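Processed glycerol phosphate lipoteichoic acid synthase 2 (Bacillus subtilis, PDB 2W8D) belongs to the sulfatase family of the alkaline phosphatase clan and carries a magnesium ion held at the end of its central mixed sheet. Local coordinates at residues 253-258 against 291-296; 33-38 against 249-254; 70-75 against 302-307. All blocks are in the same frame, centred on the assembly; numbering follows the deposited sequence.

Interaction 1. Residues 253-258 against 291-296. With MG (magnesium ion), chain C.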
loop_
_atom_site.group_PDB
_atom_site.type_symbol
_atom_site.label_atom_id
_atom_site.label_comp_id
_atom_site.label_asym_id
_atom_site.label_seq_id
_atom_site.Cartn_x
_atom_site.Cartn_y
_atom_site.Cartn_z
ATOM N N ILE A 253 -13.098 1.550 1.216
ATOM C CA ILE A 253 -12.002 2.468 0.927
ATOM C C ILE A 253 -10.809 1.985 1.709
ATOM O O ILE A 253 -10.908 1.756 2.911
ATOM C CB ILE A 253 -12.391 3.905 1.316
ATOM C CG1 ILE A 253 -13.662 4.321 0.524
ATOM C CG2 ILE A 253 -11.182 4.857 1.155
ATOM C CD1 ILE A 253 -14.388 5.518 1.013
ATOM N N VAL A 254 -9.694 1.805 1.012
ATOM C CA VAL A 254 -8.463 1.288 1.586
ATOM C C VAL A 254 -7.364 2.278 1.247
ATOM O O VAL A 254 -7.061 2.484 0.062
ATOM C CB VAL A 254 -8.037 -0.009 0.840
ATOM C CG1 VAL A 254 -6.733 -0.580 1.414
ATOM C CG2 VAL A 254 -9.150 -1.027 0.796
HETATM N N MSE A 255 -6.715 2.845 2.262
HETATM C CA MSE A 255 -5.665 3.835 2.041
HETATM C C MSE A 255 -4.388 3.466 2.719
HETATM O O MSE A 255 -4.381 3.064 3.897
HETATM C CB MSE A 255 -6.089 5.219 2.497
HETATM C CG MSE A 255 -7.406 5.618 1.870
HETATM SE SE MSE A 255 -7.806 7.456 2.292
HETATM C CE MSE A 255 -8.086 7.290 4.245
ATOM N N TYR A 256 -3.293 3.681 2.002
ATOM C CA TYR A 256 -1.991 3.310 2.533
ATOM C C TYR A 256 -0.884 4.278 2.133
ATOM O O TYR A 256 -0.812 4.727 0.968
ATOM C CB TYR A 256 -1.629 1.904 2.033
ATOM C CG TYR A 256 -1.482 1.810 0.542
ATOM C CD1 TYR A 256 -0.228 1.876 -0.041
ATOM C CD2 TYR A 256 -2.589 1.625 -0.292
ATOM C CE1 TYR A 256 -0.060 1.814 -1.429
ATOM C CE2 TYR A 256 -2.441 1.576 -1.687
ATOM C CZ TYR A 256 -1.168 1.642 -2.250
ATOM O OH TYR A 256 -0.950 1.538 -3.622
ATOM N N GLY A 257 0.027 4.536 3.070
ATOM C CA GLY A 257 1.262 5.219 2.696
ATOM C C GLY A 257 2.060 4.242 1.847
ATOM O O GLY A 257 2.108 3.049 2.172
ATOM N N ASP A 258 2.672 4.707 0.757
ATOM C CA ASP A 258 3.360 3.737 -0.144
ATOM C C ASP A 258 4.772 3.312 0.337
ATOM O O ASP A 258 5.168 2.153 0.175
ATOM C CB ASP A 258 3.324 4.191 -1.616
ATOM C CG ASP A 258 4.009 5.530 -1.848
ATOM O OD1 ASP A 258 4.271 6.277 -0.869
ATOM O OD2 ASP A 258 4.331 5.826 -3.022
ATOM N N PRO A 291 0.842 4.265 7.416
ATOM C CA PRO A 291 -0.536 4.052 7.851
ATOM C C PRO A 291 -1.315 3.216 6.845
ATOM O O PRO A 291 -0.986 3.225 5.656
ATOM C CB PRO A 291 -1.121 5.464 7.966
ATOM C CG PRO A 291 -0.240 6.344 7.117
ATOM C CD PRO A 291 1.109 5.629 6.935
ATOM N N LEU A 292 -2.277 2.443 7.354
ATOM C CA LEU A 292 -3.192 1.679 6.549
ATOM C C LEU A 292 -4.552 1.921 7.161
ATOM O O LEU A 292 -4.715 1.735 8.358
ATOM C CB LEU A 292 -2.862 0.188 6.575
ATOM C CG LEU A 292 -3.974 -0.661 5.923
ATOM C CD1 LEU A 292 -4.170 -0.418 4.386
ATOM C CD2 LEU A 292 -3.749 -2.155 6.173
ATOM N N PHE A 293 -5.501 2.360 6.347
ATOM C CA PHE A 293 -6.883 2.602 6.791
ATOM C C PHE A 293 -7.790 1.750 5.905
ATOM O O PHE A 293 -7.552 1.670 4.702
ATOM C CB PHE A 293 -7.286 4.077 6.585
ATOM C CG PHE A 293 -6.522 5.045 7.419
ATOM C CD1 PHE A 293 -6.985 5.408 8.666
ATOM C CD2 PHE A 293 -5.331 5.610 6.956
ATOM C CE1 PHE A 293 -6.268 6.319 9.466
ATOM C CE2 PHE A 293 -4.640 6.524 7.736
ATOM C CZ PHE A 293 -5.118 6.874 9.003
ATOM N N ILE A 294 -8.784 1.088 6.497
ATOM C CA ILE A 294 -9.805 0.394 5.729
ATOM C C ILE A 294 -11.174 0.788 6.301
ATOM O O ILE A 294 -11.478 0.476 7.457
ATOM C CB ILE A 294 -9.690 -1.155 5.810
ATOM C CG1 ILE A 294 -8.383 -1.672 5.239
ATOM C CG2 ILE A 294 -10.828 -1.805 5.081
ATOM C CD1 ILE A 294 -8.190 -3.133 5.516
ATOM N N HIS A 295 -11.976 1.479 5.502
ATOM C CA HIS A 295 -13.356 1.711 5.870
ATOM C C HIS A 295 -14.209 0.884 4.935
ATOM O O HIS A 295 -14.287 1.150 3.746
ATOM C CB HIS A 295 -13.730 3.190 5.820
ATOM C CG HIS A 295 -15.121 3.462 6.315
ATOM N ND1 HIS A 295 -16.226 3.392 5.501
ATOM C CD2 HIS A 295 -15.587 3.757 7.555
ATOM C CE1 HIS A 295 -17.319 3.632 6.209
ATOM N NE2 HIS A 295 -16.955 3.859 7.460
ATOM N N ALA A 296 -14.761 -0.188 5.485
ATOM C CA ALA A 296 -15.622 -1.095 4.785
ATOM C C ALA A 296 -16.985 -0.750 5.316
ATOM O O ALA A 296 -17.251 -0.863 6.527
ATOM C CB ALA A 296 -15.264 -2.504 5.117
HETATM MG MG MG C . 5.811 7.126 -3.819
#

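Interaction 2. Residues 33-38 against 249-254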
loop_
_atom_site.group_PDB
_atom_site.type_symbol
_atom_site.label_atom_id
_atom_site.label_comp_id
_atom_site.label_asym_id
_atom_site.label_seq_id
_atom_site.Cartn_x
_atom_site.Cartn_y
_atom_site.Cartn_z
ATOM N N ASN A 33 -17.958 -1.899 -3.871
ATOM C CA ASN A 33 -16.870 -1.349 -4.607
ATOM C C ASN A 33 -15.601 -1.346 -3.724
ATOM O O ASN A 33 -15.680 -1.447 -2.487
ATOM C CB ASN A 33 -17.216 0.069 -5.011
ATOM C CG ASN A 33 -18.485 0.145 -5.811
ATOM O OD1 ASN A 33 -18.592 -0.463 -6.865
ATOM N ND2 ASN A 33 -19.459 0.900 -5.322
ATOM N N VAL A 34 -14.443 -1.254 -4.377
ATOM C CA VAL A 34 -13.201 -1.063 -3.688
ATOM C C VAL A 34 -12.605 0.211 -4.277
ATOM O O VAL A 34 -12.599 0.393 -5.499
ATOM C CB VAL A 34 -12.211 -2.265 -3.925
ATOM C CG1 VAL A 34 -10.815 -2.005 -3.262
ATOM C CG2 VAL A 34 -12.828 -3.596 -3.481
ATOM N N ILE A 35 -12.104 1.082 -3.397
ATOM C CA ILE A 35 -11.391 2.289 -3.791
ATOM C C ILE A 35 -10.046 2.278 -3.026
ATOM O O ILE A 35 -10.011 2.430 -1.806
ATOM C CB ILE A 35 -12.221 3.563 -3.428
ATOM C CG1 ILE A 35 -13.543 3.637 -4.219
ATOM C CG2 ILE A 35 -11.397 4.830 -3.626
ATOM C CD1 ILE A 35 -14.542 4.703 -3.717
ATOM N N TYR A 36 -8.939 2.069 -3.729
ATOM C CA TYR A 36 -7.653 2.155 -3.075
ATOM C C TYR A 36 -7.158 3.575 -3.246
ATOM O O TYR A 36 -7.352 4.174 -4.315
ATOM C CB TYR A 36 -6.629 1.200 -3.726
ATOM C CG TYR A 36 -6.564 -0.189 -3.185
ATOM C CD1 TYR A 36 -7.396 -1.191 -3.669
ATOM C CD2 TYR A 36 -5.599 -0.535 -2.243
ATOM C CE1 TYR A 36 -7.300 -2.512 -3.205
ATOM C CE2 TYR A 36 -5.491 -1.853 -1.764
ATOM C CZ TYR A 36 -6.357 -2.828 -2.255
ATOM O OH TYR A 36 -6.255 -4.114 -1.782
ATOM N N VAL A 37 -6.489 4.092 -2.225
ATOM C CA VAL A 37 -5.751 5.356 -2.304
ATOM C C VAL A 37 -4.327 5.181 -1.810
ATOM O O VAL A 37 -4.110 4.810 -0.666
ATOM C CB VAL A 37 -6.379 6.483 -1.460
ATOM C CG1 VAL A 37 -5.604 7.769 -1.684
ATOM C CG2 VAL A 37 -7.888 6.641 -1.807
ATOM N N SER A 38 -3.365 5.439 -2.687
ATOM C CA SER A 38 -1.967 5.429 -2.336
ATOM C C SER A 38 -1.569 6.819 -1.878
ATOM O O SER A 38 -1.559 7.759 -2.675
ATOM C CB SER A 38 -1.140 5.012 -3.561
ATOM O OG SER A 38 0.236 5.312 -3.401
ATOM N N ASP A 249 -21.057 4.630 1.196
ATOM C CA ASP A 249 -21.775 3.496 1.774
ATOM C C ASP A 249 -21.740 2.258 0.858
ATOM O O ASP A 249 -22.061 1.140 1.263
ATOM C CB ASP A 249 -23.240 3.898 2.070
ATOM C CG ASP A 249 -23.350 5.009 3.109
ATOM O OD1 ASP A 249 -22.683 4.934 4.168
ATOM O OD2 ASP A 249 -24.131 5.960 2.882
ATOM N N LYS A 250 -21.344 2.455 -0.385
ATOM C CA LYS A 250 -21.312 1.342 -1.317
ATOM C C LYS A 250 -19.917 0.806 -1.487
ATOM O O LYS A 250 -19.661 0.077 -2.459
ATOM C CB LYS A 250 -21.875 1.767 -2.676
ATOM C CG LYS A 250 -23.387 2.027 -2.672
ATOM C CD LYS A 250 -23.796 2.915 -3.837
ATOM C CE LYS A 250 -25.148 3.573 -3.565
ATOM N NZ LYS A 250 -25.645 4.425 -4.696
ATOM N N SER A 251 -19.007 1.155 -0.580
ATOM C CA SER A 251 -17.604 0.904 -0.869
ATOM C C SER A 251 -16.708 0.477 0.282
ATOM O O SER A 251 -17.014 0.680 1.464
ATOM C CB SER A 251 -16.981 2.111 -1.577
ATOM O OG SER A 251 -17.661 2.398 -2.788
ATOM N N ILE A 252 -15.593 -0.138 -0.093
ATOM C CA ILE A 252 -14.512 -0.364 0.823
ATOM C C ILE A 252 -13.416 0.581 0.364
ATOM O O ILE A 252 -12.871 0.448 -0.748
ATOM C CB ILE A 252 -13.990 -1.806 0.737
ATOM C CG1 ILE A 252 -15.088 -2.808 1.062
ATOM C CG2 ILE A 252 -12.783 -2.023 1.667
ATOM C CD1 ILE A 252 -14.628 -4.235 0.779
ATOM N N ILE A 253 -13.098 1.550 1.216
ATOM C CA ILE A 253 -12.002 2.468 0.927
ATOM C C ILE A 253 -10.809 1.985 1.709
ATOM O O ILE A 253 -10.908 1.756 2.911
ATOM C CB ILE A 253 -12.391 3.905 1.316
ATOM C CG1 ILE A 253 -13.662 4.321 0.524
ATOM C CG2 ILE A 253 -11.182 4.857 1.155
ATOM C CD1 ILE A 253 -14.388 5.518 1.013
ATOM N N VAL A 254 -9.694 1.805 1.012
ATOM C CA VAL A 254 -8.463 1.288 1.586
ATOM C C VAL A 254 -7.364 2.278 1.247
ATOM O O VAL A 254 -7.061 2.484 0.062
ATOM C CB VAL A 254 -8.037 -0.009 0.840
ATOM C CG1 VAL A 254 -6.733 -0.580 1.414
ATOM C CG2 VAL A 254 -9.150 -1.027 0.796
#

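Interaction 3. Residues 70-75 against 302-307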
loop_
_atom_site.group_PDB
_atom_site.type_symbol
_atom_site.label_atom_id
_atom_site.label_comp_id
_atom_site.label_asym_id
_atom_site.label_seq_id
_atom_site.Cartn_x
_atom_site.Cartn_y
_atom_site.Cartn_z
ATOM N N PHE A 70 -11.056 0.814 10.364
ATOM C CA PHE A 70 -9.929 -0.024 10.749
ATOM C C PHE A 70 -8.708 0.815 10.531
ATOM O O PHE A 70 -8.500 1.331 9.429
ATOM C CB PHE A 70 -9.728 -1.237 9.850
ATOM C CG PHE A 70 -10.793 -2.304 9.947
ATOM C CD1 PHE A 70 -10.708 -3.306 10.892
ATOM C CD2 PHE A 70 -11.807 -2.373 9.004
ATOM C CE1 PHE A 70 -11.644 -4.308 10.938
ATOM C CE2 PHE A 70 -12.743 -3.378 9.036
ATOM C CZ PHE A 70 -12.666 -4.345 10.001
ATOM N N TYR A 71 -7.898 0.951 11.570
ATOM C CA TYR A 71 -6.599 1.582 11.433
ATOM C C TYR A 71 -5.545 0.618 11.993
ATOM O O TYR A 71 -5.761 0.023 13.046
ATOM C CB TYR A 71 -6.565 2.925 12.175
ATOM C CG TYR A 71 -5.176 3.543 12.199
ATOM C CD1 TYR A 71 -4.542 3.890 11.003
ATOM C CD2 TYR A 71 -4.494 3.751 13.401
ATOM C CE1 TYR A 71 -3.279 4.442 11.002
ATOM C CE2 TYR A 71 -3.193 4.297 13.417
ATOM C CZ TYR A 71 -2.604 4.632 12.207
ATOM O OH TYR A 71 -1.336 5.164 12.157
ATOM N N PHE A 72 -4.441 0.459 11.259
ATOM C CA PHE A 72 -3.354 -0.445 11.601
ATOM C C PHE A 72 -2.089 0.385 11.832
ATOM O O PHE A 72 -1.546 0.972 10.881
ATOM C CB PHE A 72 -3.110 -1.461 10.463
ATOM C CG PHE A 72 -4.363 -2.193 10.001
ATOM C CD1 PHE A 72 -4.647 -3.479 10.451
ATOM C CD2 PHE A 72 -5.246 -1.599 9.115
ATOM C CE1 PHE A 72 -5.793 -4.150 10.028
ATOM C CE2 PHE A 72 -6.393 -2.269 8.689
ATOM C CZ PHE A 72 -6.661 -3.546 9.151
ATOM N N ASP A 73 -1.620 0.416 13.090
ATOM C CA ASP A 73 -0.483 1.238 13.510
ATOM C C ASP A 73 0.882 0.495 13.551
ATOM O O ASP A 73 1.941 1.090 13.847
ATOM C CB ASP A 73 -0.805 1.913 14.855
ATOM C CG ASP A 73 -0.983 0.911 15.983
ATOM O OD1 ASP A 73 -1.508 -0.196 15.781
ATOM O OD2 ASP A 73 -0.599 1.221 17.103
ATOM N N ASN A 74 0.847 -0.798 13.265
ATOM C CA ASN A 74 2.058 -1.572 13.069
ATOM C C ASN A 74 2.109 -2.233 11.672
ATOM O O ASN A 74 2.373 -3.418 11.527
ATOM C CB ASN A 74 2.193 -2.596 14.175
ATOM C CG ASN A 74 2.411 -1.970 15.511
ATOM O OD1 ASN A 74 3.228 -1.055 15.664
ATOM N ND2 ASN A 74 1.708 -2.468 16.501
ATOM N N PHE A 75 1.857 -1.428 10.653
ATOM C CA PHE A 75 1.826 -1.888 9.280
ATOM C C PHE A 75 3.038 -1.282 8.563
ATOM O O PHE A 75 3.308 -0.112 8.703
ATOM C CB PHE A 75 0.495 -1.472 8.631
ATOM C CG PHE A 75 0.435 -1.719 7.163
ATOM C CD1 PHE A 75 0.103 -2.975 6.663
ATOM C CD2 PHE A 75 0.703 -0.699 6.275
ATOM C CE1 PHE A 75 0.049 -3.210 5.295
ATOM C CE2 PHE A 75 0.661 -0.915 4.893
ATOM C CZ PHE A 75 0.340 -2.153 4.405
ATOM N N GLU A 302 -11.929 -1.850 13.554
ATOM C CA GLU A 302 -11.223 -1.832 14.821
ATOM C C GLU A 302 -9.844 -1.242 14.585
ATOM O O GLU A 302 -9.305 -1.355 13.478
ATOM C CB GLU A 302 -11.064 -3.260 15.348
ATOM C CG GLU A 302 -12.346 -3.951 15.756
ATOM C CD GLU A 302 -12.946 -3.338 17.019
ATOM O OE1 GLU A 302 -12.281 -3.356 18.084
ATOM O OE2 GLU A 302 -14.089 -2.835 16.939
ATOM N N LYS A 303 -9.281 -0.634 15.623
ATOM C CA LYS A 303 -7.882 -0.193 15.628
ATOM C C LYS A 303 -7.021 -1.397 15.902
ATOM O O LYS A 303 -6.832 -1.763 17.053
ATOM C CB LYS A 303 -7.665 0.872 16.719
ATOM C CG LYS A 303 -8.856 1.857 16.840
ATOM C CD LYS A 303 -9.050 2.666 15.539
ATOM C CE LYS A 303 -10.472 2.921 15.257
ATOM N NZ LYS A 303 -10.630 3.954 14.207
ATOM N N VAL A 304 -6.516 -2.046 14.860
ATOM C CA VAL A 304 -5.767 -3.307 15.081
ATOM C C VAL A 304 -4.243 -3.136 15.205
ATOM O O VAL A 304 -3.651 -2.380 14.445
ATOM C CB VAL A 304 -6.253 -4.508 14.161
ATOM C CG1 VAL A 304 -7.357 -4.094 13.208
ATOM C CG2 VAL A 304 -5.136 -5.218 13.491
ATOM N N HIS A 305 -3.636 -3.809 16.191
ATOM C CA HIS A 305 -2.200 -3.633 16.518
ATOM C C HIS A 305 -1.299 -4.758 16.021
ATOM O O HIS A 305 -0.088 -4.764 16.273
ATOM C CB HIS A 305 -1.988 -3.416 18.027
ATOM C CG HIS A 305 -2.900 -2.389 18.598
ATOM N ND1 HIS A 305 -2.931 -1.091 18.134
ATOM C CD2 HIS A 305 -3.860 -2.474 19.548
ATOM C CE1 HIS A 305 -3.869 -0.418 18.781
ATOM N NE2 HIS A 305 -4.439 -1.232 19.650
ATOM N N LYS A 306 -1.898 -5.717 15.343
ATOM C CA LYS A 306 -1.132 -6.784 14.733
ATOM C C LYS A 306 -0.097 -6.231 13.740
ATOM O O LYS A 306 -0.402 -5.377 12.927
ATOM C CB LYS A 306 -2.069 -7.732 13.993
ATOM C CG LYS A 306 -2.994 -8.521 14.907
ATOM C CD LYS A 306 -3.666 -9.584 14.087
ATOM C CE LYS A 306 -4.817 -10.256 14.823
ATOM N NZ LYS A 306 -5.555 -11.072 13.804
ATOM N N TYR A 307 1.126 -6.730 13.837
ATOM C CA TYR A 307 2.189 -6.466 12.850
ATOM C C TYR A 307 1.740 -7.026 11.503
ATOM O O TYR A 307 1.134 -8.091 11.463
ATOM C CB TYR A 307 3.512 -7.062 13.354
ATOM C CG TYR A 307 4.141 -6.178 14.408
ATOM C CD1 TYR A 307 3.495 -5.900 15.615
ATOM C CD2 TYR A 307 5.357 -5.567 14.166
ATOM C CE1 TYR A 307 4.083 -5.029 16.579
ATOM C CE2 TYR A 307 5.953 -4.722 15.096
ATOM C CZ TYR A 307 5.325 -4.452 16.275
ATOM O OH TYR A 307 5.979 -3.608 17.114
HETATM O O HOH W 1 -1.220 -2.917 12.839
#

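Interaction 1. Residues 253-258 against 291-296
Ile-253 and Met-255 face His-295 and Phe-293 as hydrogen-bonded pairs of an antiparallel ladder, where strand 292-296 runs against strand 251-257 in the core sheet of this alkaline-phosphatase-like fold. Met-255 N reaches Phe-293 O at 2.8 Å, and Phe-293 N returns a bond of 2.8 Å to Met-255 O. The ladder closes at Gly-257, whose N lies 3.1 Å from Pro-291 O.

On the face of Val-254 and Leu-292 the two side chains run alongside each other. With CG opposite its own backbone N (chi1 170°), Leu-292 turns CD1 back across the ladder, to 3.9 Å from Val-254 CG1 and 3.5 Å from Met-255 O. On the other face Met-255, a selenomethionine, bends at chi3 (-67°), which brings CE to 4.1 Å from Phe-293 CB.

Further out, Ile-235 and Phe-239 of helix 219-244 cover Met-255, and Tyr-71 stacks on the ring of Phe-293. The imidazole of His-295 stacks with Tyr-248 and bonds through NE2 to Glu-68.

Just past the strand end, Asp-258 shares the metal with Glu-40, His-259 and the phosphothreonine Thr-84. Its two carboxylate oxygens divide the work: OD1 is hydrogen-bonded to Ser-41 N, while Asp-258 OD2 binds the magnesium ion at 2.1 Å.

Interaction 2. Residues 33-38 against 249-254
The phenol ring of Tyr-36 has Val-254 lying over one face, a CH-pi contact within the parallel ladder that joins strands 33-39 and 251-257 in the alpha/beta core of the sulfatase-like domain. Val-254 CB stands 4.2 Å from the centroid of the Tyr-36 ring and 19° off its normal, displaced toward the rim. There Val-254 CG1 meets Tyr-36 CE2 at 3.6 Å, the two side chains pointing the same way. Val-313 and Ile-317 of helix 313-320 pack on both residues.

The second flat group is the amide of Asn-33, at the start of the ladder. With CG beside the backbone N (chi1 -57°), the amide lies next to Ser-251, and Asn-33 ND2 makes a weak bond of 3.4 Å to Ser-251 OG. Stronger partners lie on the next strand and its approach: OD1 accepts from Phe-189 N, and ND2 gives to Gln-187 OE1. Ser-251 OG is itself bonded to Leu-247 O. The amide therefore links three chain segments at the N-terminal end of these strands.

The backbone ladder begins at Asn-33, whose N bonds to Lys-250 O at 3.0 Å and whose O takes Ile-252 N at 2.7 Å. Ile-35 is bonded through both its N and its O: the N gives to Ile-252 O at 2.8 Å, and the O accepts from Val-254 N.

On the face that Asn-33 and Ser-251 share with Ile-35 and Ile-253, the two isoleucines pack together: Ile-35 CB lies 4.3 Å from Ile-253 CG1, and Leu-242 of helix 219-244 touches both. The last bond between the two segments runs from Val-37 N to Val-254 O, 2.9 Å.

Interaction 3. Residues 70-75 against 302-307
Glu-302 sets its backbone against Phe-70 and Tyr-71: Phe-70 CA-H points at Glu-302 O from 3.1 Å, and Tyr-71 N makes a weak bond of 3.3 Å to the same oxygen. Its carboxylate turns outward to a salt bridge with Lys-300.

Lys-303 runs its aliphatic chain past Tyr-71 CB, while NZ reaches Asp-66 and the carbonyl of Thr-69. Val-304 lies alongside Phe-72, both methyls on one side of the ring plane near its CD1-CE1 bond, CG2 3.5 Å from Phe-72 CD1 and CG1 near CE1; its N makes a weak, bent bond to Tyr-71 O.

His-305 brings the polar part of the contact. Its ND1 bonds to Asp-73 OD1 at 2.9 Å, with the oxygen close to the imidazole plane and met on its syn side, but clearly out of the carboxylate plane. The carboxylate is turned 69° from the ring. Asp-73 can reach back because CG lies between its backbone N and carbonyl carbon (chi1 64°). The carbonyl of His-305 receives Asn-74 ND2 at 2.9 Å along a nearly straight N-H (170°).

Lys-306 O takes a bond from a water that also donates to Val-304 O and accepts from Asn-74 N. The amide of Asn-74 stacks on one face of the Tyr-307 ring, the planes nearly parallel, with Asn-74 CB 3.9 Å from the ring centroid in a CH-pi contact; OD1 is held by Arg-289 NE.

Strand 70-76 has antiparallel strand 292-296 along one edge; along the other, 303-304 runs loosely parallel to strand 70-76, and Asn-74 bonds onward to Ala-308 of strand 308-309.

Strand 251-257 is common to interactions 1 and 2, pairing antiparallel with 292-296 and parallel with 33-39, so their centres lie only 9 Å apart; Tyr-256 N, 3.0 Å from Val-37 O, continues the parallel ladder. Interaction 3 is added through strand 70-76, which borders 292-296: Ile-294 N is 3.0 Å from Phe-70 O, and the centres of interactions 1 and 3 are 11 Å apart. Interactions 2 and 3 do not touch, their nearest atoms staying about 7 Å apart. Interaction 1 holds a magnesium ligand, Asp-258, which packs on Ser-38 of 33-38, whereas the side chain of Val-37 lies about 12 Å from the metal.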